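Local atomic coordinates of putative sugar binding protein (Salmonella enterica subsp. enterica serovar Typhimurium, PDB entry 3KNZ), a protein that probably binds a phosphorylated sugar or related carbohydrate derivative through its SIS domains, its precise function being unknown. Residues C83-R95 against S112-H125. Residues are numbered along the deposited sequence; the frame is centred on the assembly and turned at random.
Sequences CWPFMLDDETLAR and STLAAMERARNVGH
Leu93 packs on Arg119 and Ala120 where two neighbouring helices of a SIS domain, an alpha-beta-alpha sandwich built on a parallel sheet, lie side by side. Helices 90-95 and 112-122 run roughly in the same direction, their axes 42° apart, and the contact illustrates how side-chain donors can bond main-chain carbonyls of a neighbouring turn and helix. Leu93 presents CD1 to the backbone of the longer helix, 3.4 Å from Ala120 N, while its CD2 meets Ala120 CB. Nearer the start of the longer helix, Pro85 of the 3-10 turn 85-87 sets its CB 3.9 Å from Ala116 CB, and the proline CG reaches Thr113, whose hydroxyl bonds to Ser110. Leu88 adds a looser touch to Ala116 and packs onto strand 52-56.

Arg119 bridges helix and turn. Its chain bends at chi3 (-56°), bringing the guanidinium side-on to Leu88 O, the carbonyl of an inverse gamma turn. NE and NH2 of Arg119 both donate to Leu88 O, each at 2.9 Å; the oxygen lies close to the guanidinium plane, but NH2 stands well above the carbonyl plane. Asp90 crosses Arg119 at about a right angle. Asp90 OD1 rests against Arg119 CD at 3.5 Å; its distance from Arg119 NE, 4.5 Å, is too long for a salt bridge, though a weak attraction is likely.

A Schellman motif closes the longer helix: Gly124 takes positive phi, and His125 N bonds back to Ala120 O. The His125 ring reaches the shorter helix. Its ND1 is bonded to the backbone of Ala99, helping to fix the imidazole, and NE2 donates almost straight (174°) to a lone pair of Leu93 O, 2.8 Å away in the ring plane.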
loop_
_atom_site.group_PDB
_atom_site.type_symbol
_atom_site.label_atom_id
_atom_site.label_comp_id
_atom_site.label_asym_id
_atom_site.label_seq_id
_atom_site.Cartn_x
_atom_site.Cartn_y
_atom_site.Cartn_z
ATOM N N CYS A 83 -2.042 2.116 7.428
ATOM C CA CYS A 83 -2.026 3.005 6.276
ATOM C C CYS A 83 -1.073 4.174 6.442
ATOM O O CYS A 83 -0.666 4.508 7.555
ATOM C CB CYS A 83 -3.408 3.593 6.079
ATOM S SG CYS A 83 -3.788 4.734 7.391
ATOM N N TRP A 84 -0.750 4.810 5.318
ATOM C CA TRP A 84 0.108 5.980 5.317
ATOM C C TRP A 84 -0.707 7.170 5.812
ATOM O O TRP A 84 -1.914 7.239 5.580
ATOM C CB TRP A 84 0.658 6.255 3.921
ATOM C CG TRP A 84 1.360 5.092 3.345
ATOM C CD1 TRP A 84 2.530 4.548 3.776
ATOM C CD2 TRP A 84 0.952 4.329 2.208
ATOM N NE1 TRP A 84 2.870 3.475 2.990
ATOM C CE2 TRP A 84 1.919 3.322 2.016
ATOM C CE3 TRP A 84 -0.147 4.389 1.343
ATOM C CZ2 TRP A 84 1.824 2.380 0.991
ATOM C CZ3 TRP A 84 -0.237 3.460 0.324
ATOM C CH2 TRP A 84 0.745 2.465 0.157
ATOM N N PRO A 85 -0.043 8.116 6.489
ATOM C CA PRO A 85 -0.735 9.264 7.072
ATOM C C PRO A 85 -1.668 10.036 6.128
ATOM O O PRO A 85 -2.744 10.452 6.557
ATOM C CB PRO A 85 0.414 10.163 7.533
ATOM C CG PRO A 85 1.569 9.238 7.731
ATOM C CD PRO A 85 1.412 8.156 6.726
ATOM N N PHE A 86 -1.281 10.216 4.865
ATOM C CA PHE A 86 -2.101 11.007 3.938
ATOM C C PHE A 86 -3.450 10.349 3.659
ATOM O O PHE A 86 -4.406 11.026 3.276
ATOM C CB PHE A 86 -1.354 11.331 2.631
ATOM C CG PHE A 86 -1.089 10.132 1.757
ATOM C CD1 PHE A 86 -2.014 9.728 0.806
ATOM C CD2 PHE A 86 0.093 9.417 1.878
ATOM C CE1 PHE A 86 -1.768 8.618 -0.000
ATOM C CE2 PHE A 86 0.351 8.318 1.078
ATOM C CZ PHE A 86 -0.579 7.913 0.140
HETATM N N MSE A 87 -3.525 9.038 3.859
HETATM C CA MSE A 87 -4.779 8.300 3.688
HETATM C C MSE A 87 -5.773 8.658 4.801
HETATM O O MSE A 87 -6.983 8.507 4.620
HETATM C CB MSE A 87 -4.534 6.787 3.716
HETATM C CG MSE A 87 -3.694 6.253 2.574
HETATM SE SE MSE A 87 -4.686 6.258 0.918
HETATM C CE MSE A 87 -5.923 4.799 1.252
ATOM N N LEU A 88 -5.264 9.095 5.956
ATOM C CA LEU A 88 -6.127 9.496 7.072
ATOM C C LEU A 88 -6.576 10.951 6.947
ATOM O O LEU A 88 -6.172 11.811 7.725
ATOM C CB LEU A 88 -5.429 9.289 8.415
ATOM C CG LEU A 88 -5.338 7.852 8.885
ATOM C CD1 LEU A 88 -4.560 7.794 10.194
ATOM C CD2 LEU A 88 -6.751 7.279 9.041
ATOM N N ASP A 89 -7.419 11.218 5.959
ATOM C CA ASP A 89 -7.938 12.557 5.751
ATOM C C ASP A 89 -9.128 12.796 6.676
ATOM O O ASP A 89 -9.587 11.882 7.364
ATOM C CB ASP A 89 -8.317 12.753 4.279
ATOM C CG ASP A 89 -9.236 11.661 3.761
ATOM O OD1 ASP A 89 -9.060 11.249 2.599
ATOM O OD2 ASP A 89 -10.113 11.193 4.513
ATOM N N ASP A 90 -9.619 14.028 6.696
ATOM C CA ASP A 90 -10.731 14.379 7.575
ATOM C C ASP A 90 -11.979 13.551 7.296
ATOM O O ASP A 90 -12.649 13.096 8.234
ATOM C CB ASP A 90 -11.062 15.875 7.471
ATOM C CG ASP A 90 -9.994 16.758 8.091
ATOM O OD1 ASP A 90 -9.391 16.344 9.101
ATOM O OD2 ASP A 90 -9.768 17.876 7.586
ATOM N N GLU A 91 -12.276 13.328 6.020
ATOM C CA GLU A 91 -13.481 12.607 5.655
ATOM C C GLU A 91 -13.389 11.135 6.080
ATOM O O GLU A 91 -14.393 10.534 6.451
ATOM C CB GLU A 91 -13.758 12.796 4.161
ATOM C CG GLU A 91 -15.231 12.778 3.800
ATOM C CD GLU A 91 -15.533 13.653 2.602
ATOM O OE1 GLU A 91 -14.601 14.308 2.096
ATOM O OE2 GLU A 91 -16.705 13.704 2.179
ATOM N N THR A 92 -12.182 10.577 6.056
ATOM C CA THR A 92 -11.985 9.200 6.482
ATOM C C THR A 92 -12.102 9.103 7.995
ATOM O O THR A 92 -12.654 8.142 8.513
ATOM C CB THR A 92 -10.616 8.656 6.072
ATOM O OG1 THR A 92 -10.517 8.630 4.642
ATOM C CG2 THR A 92 -10.414 7.235 6.625
ATOM N N LEU A 93 -11.573 10.103 8.698
ATOM C CA LEU A 93 -11.643 10.152 10.163
ATOM C C LEU A 93 -13.059 10.468 10.651
ATOM O O LEU A 93 -13.429 10.121 11.778
ATOM C CB LEU A 93 -10.658 11.189 10.706
ATOM C CG LEU A 93 -9.179 10.834 10.562
ATOM C CD1 LEU A 93 -8.292 12.032 10.836
ATOM C CD2 LEU A 93 -8.839 9.684 11.493
ATOM N N ALA A 94 -13.839 11.141 9.803
ATOM C CA ALA A 94 -15.226 11.483 10.128
ATOM C C ALA A 94 -16.133 10.252 9.989
ATOM O O ALA A 94 -17.045 10.068 10.782
ATOM C CB ALA A 94 -15.720 12.617 9.238
ATOM N N ARG A 95 -15.867 9.414 8.988
ATOM C CA ARG A 95 -16.654 8.200 8.732
ATOM C C ARG A 95 -16.331 7.076 9.706
ATOM O O ARG A 95 -17.201 6.283 10.060
ATOM C CB ARG A 95 -16.345 7.672 7.326
ATOM C CG ARG A 95 -16.823 8.544 6.178
ATOM C CD ARG A 95 -18.179 8.119 5.652
ATOM N NE ARG A 95 -19.247 8.131 6.647
ATOM C CZ ARG A 95 -20.011 9.184 6.914
ATOM N NH1 ARG A 95 -19.807 10.339 6.290
ATOM N NH2 ARG A 95 -20.973 9.086 7.821
ATOM N N SER A 112 3.917 14.513 8.535
ATOM C CA SER A 112 2.763 13.785 8.014
ATOM C C SER A 112 2.060 12.984 9.100
ATOM O O SER A 112 0.834 13.061 9.237
ATOM C CB SER A 112 3.169 12.849 6.881
ATOM O OG SER A 112 3.405 13.575 5.684
ATOM N N THR A 113 2.827 12.206 9.862
ATOM C CA THR A 113 2.251 11.426 10.954
ATOM C C THR A 113 1.684 12.361 12.020
ATOM O O THR A 113 0.578 12.145 12.513
ATOM C CB THR A 113 3.274 10.473 11.557
ATOM O OG1 THR A 113 3.646 9.516 10.561
ATOM C CG2 THR A 113 2.693 9.739 12.764
ATOM N N LEU A 114 2.432 13.411 12.354
ATOM C CA LEU A 114 1.969 14.397 13.327
ATOM C C LEU A 114 0.614 14.976 12.891
ATOM O O LEU A 114 -0.342 14.999 13.674
ATOM C CB LEU A 114 3.002 15.518 13.496
ATOM C CG LEU A 114 2.648 16.636 14.483
ATOM C CD1 LEU A 114 2.244 16.076 15.837
ATOM C CD2 LEU A 114 3.812 17.606 14.629
ATOM N N ALA A 115 0.543 15.437 11.642
ATOM C CA ALA A 115 -0.681 16.018 11.096
ATOM C C ALA A 115 -1.832 15.012 11.135
ATOM O O ALA A 115 -2.965 15.374 11.426
ATOM C CB ALA A 115 -0.446 16.502 9.676
ATOM N N ALA A 116 -1.544 13.748 10.847
ATOM C CA ALA A 116 -2.580 12.721 10.870
ATOM C C ALA A 116 -3.135 12.603 12.292
ATOM O O ALA A 116 -4.347 12.596 12.497
ATOM C CB ALA A 116 -2.034 11.389 10.374
HETATM N N MSE A 117 -2.241 12.544 13.273
HETATM C CA MSE A 117 -2.648 12.449 14.671
HETATM C C MSE A 117 -3.477 13.656 15.100
HETATM O O MSE A 117 -4.489 13.505 15.789
HETATM C CB MSE A 117 -1.421 12.312 15.566
HETATM C CG MSE A 117 -0.708 11.000 15.370
HETATM SE SE MSE A 117 1.012 10.956 16.236
HETATM C CE MSE A 117 0.452 11.214 18.092
ATOM N N GLU A 118 -3.056 14.849 14.696
ATOM C CA GLU A 118 -3.805 16.057 15.037
ATOM C C GLU A 118 -5.180 16.031 14.376
ATOM O O GLU A 118 -6.159 16.495 14.958
ATOM C CB GLU A 118 -3.022 17.333 14.686
ATOM C CG GLU A 118 -1.888 17.622 15.662
ATOM C CD GLU A 118 -0.945 18.732 15.204
ATOM O OE1 GLU A 118 -1.019 19.155 14.028
ATOM O OE2 GLU A 118 -0.111 19.175 16.026
ATOM N N ARG A 119 -5.271 15.466 13.177
ATOM C CA ARG A 119 -6.567 15.385 12.516
ATOM C C ARG A 119 -7.482 14.403 13.232
ATOM O O ARG A 119 -8.677 14.663 13.380
ATOM C CB ARG A 119 -6.427 15.012 11.043
ATOM C CG ARG A 119 -5.846 16.129 10.184
ATOM C CD ARG A 119 -5.970 15.822 8.695
ATOM N NE ARG A 119 -5.345 14.552 8.330
ATOM C CZ ARG A 119 -4.063 14.404 7.991
ATOM N NH1 ARG A 119 -3.243 15.446 7.970
ATOM N NH2 ARG A 119 -3.597 13.201 7.675
ATOM N N ALA A 120 -6.919 13.287 13.684
ATOM C CA ALA A 120 -7.697 12.278 14.393
ATOM C C ALA A 120 -8.160 12.827 15.734
ATOM O O ALA A 120 -9.294 12.599 16.166
ATOM C CB ALA A 120 -6.875 11.012 14.597
ATOM N N ARG A 121 -7.284 13.580 16.380
ATOM C CA ARG A 121 -7.585 14.118 17.688
ATOM C C ARG A 121 -8.708 15.158 17.618
ATOM O O ARG A 121 -9.585 15.193 18.477
ATOM C CB ARG A 121 -6.318 14.726 18.295
ATOM C CG ARG A 121 -6.271 14.685 19.807
ATOM C CD ARG A 121 -4.994 15.303 20.305
ATOM N NE ARG A 121 -4.695 14.914 21.675
ATOM C CZ ARG A 121 -3.625 15.329 22.342
ATOM N NH1 ARG A 121 -2.764 16.158 21.769
ATOM N NH2 ARG A 121 -3.415 14.925 23.588
ATOM N N ASN A 122 -8.694 15.989 16.581
ATOM C CA ASN A 122 -9.689 17.048 16.440
ATOM C C ASN A 122 -11.107 16.541 16.245
ATOM O O ASN A 122 -12.068 17.285 16.435
ATOM C CB ASN A 122 -9.311 17.993 15.295
ATOM C CG ASN A 122 -8.019 18.760 15.566
ATOM O OD1 ASN A 122 -7.590 18.907 16.720
ATOM N ND2 ASN A 122 -7.393 19.259 14.499
ATOM N N VAL A 123 -11.238 15.274 15.877
ATOM C CA VAL A 123 -12.546 14.682 15.643
ATOM C C VAL A 123 -12.988 13.744 16.777
ATOM O O VAL A 123 -14.104 13.228 16.759
ATOM C CB VAL A 123 -12.571 13.970 14.281
ATOM C CG1 VAL A 123 -13.736 13.032 14.182
ATOM C CG2 VAL A 123 -12.614 14.999 13.171
ATOM N N GLY A 124 -12.126 13.531 17.769
ATOM C CA GLY A 124 -12.491 12.694 18.907
ATOM C C GLY A 124 -11.795 11.349 19.055
ATOM O O GLY A 124 -12.028 10.640 20.029
ATOM N N HIS A 125 -10.942 10.978 18.106
ATOM C CA HIS A 125 -10.235 9.705 18.213
ATOM C C HIS A 125 -9.116 9.824 19.247
ATOM O O HIS A 125 -8.545 10.898 19.424
ATOM C CB HIS A 125 -9.650 9.276 16.863
ATOM C CG HIS A 125 -10.671 9.108 15.782
ATOM N ND1 HIS A 125 -11.481 7.997 15.690
ATOM C CD2 HIS A 125 -11.004 9.905 14.739
ATOM C CE1 HIS A 125 -12.280 8.123 14.645
ATOM N NE2 HIS A 125 -12.012 9.273 14.051
HETATM O O HOH W 1 -9.951 15.535 11.323
#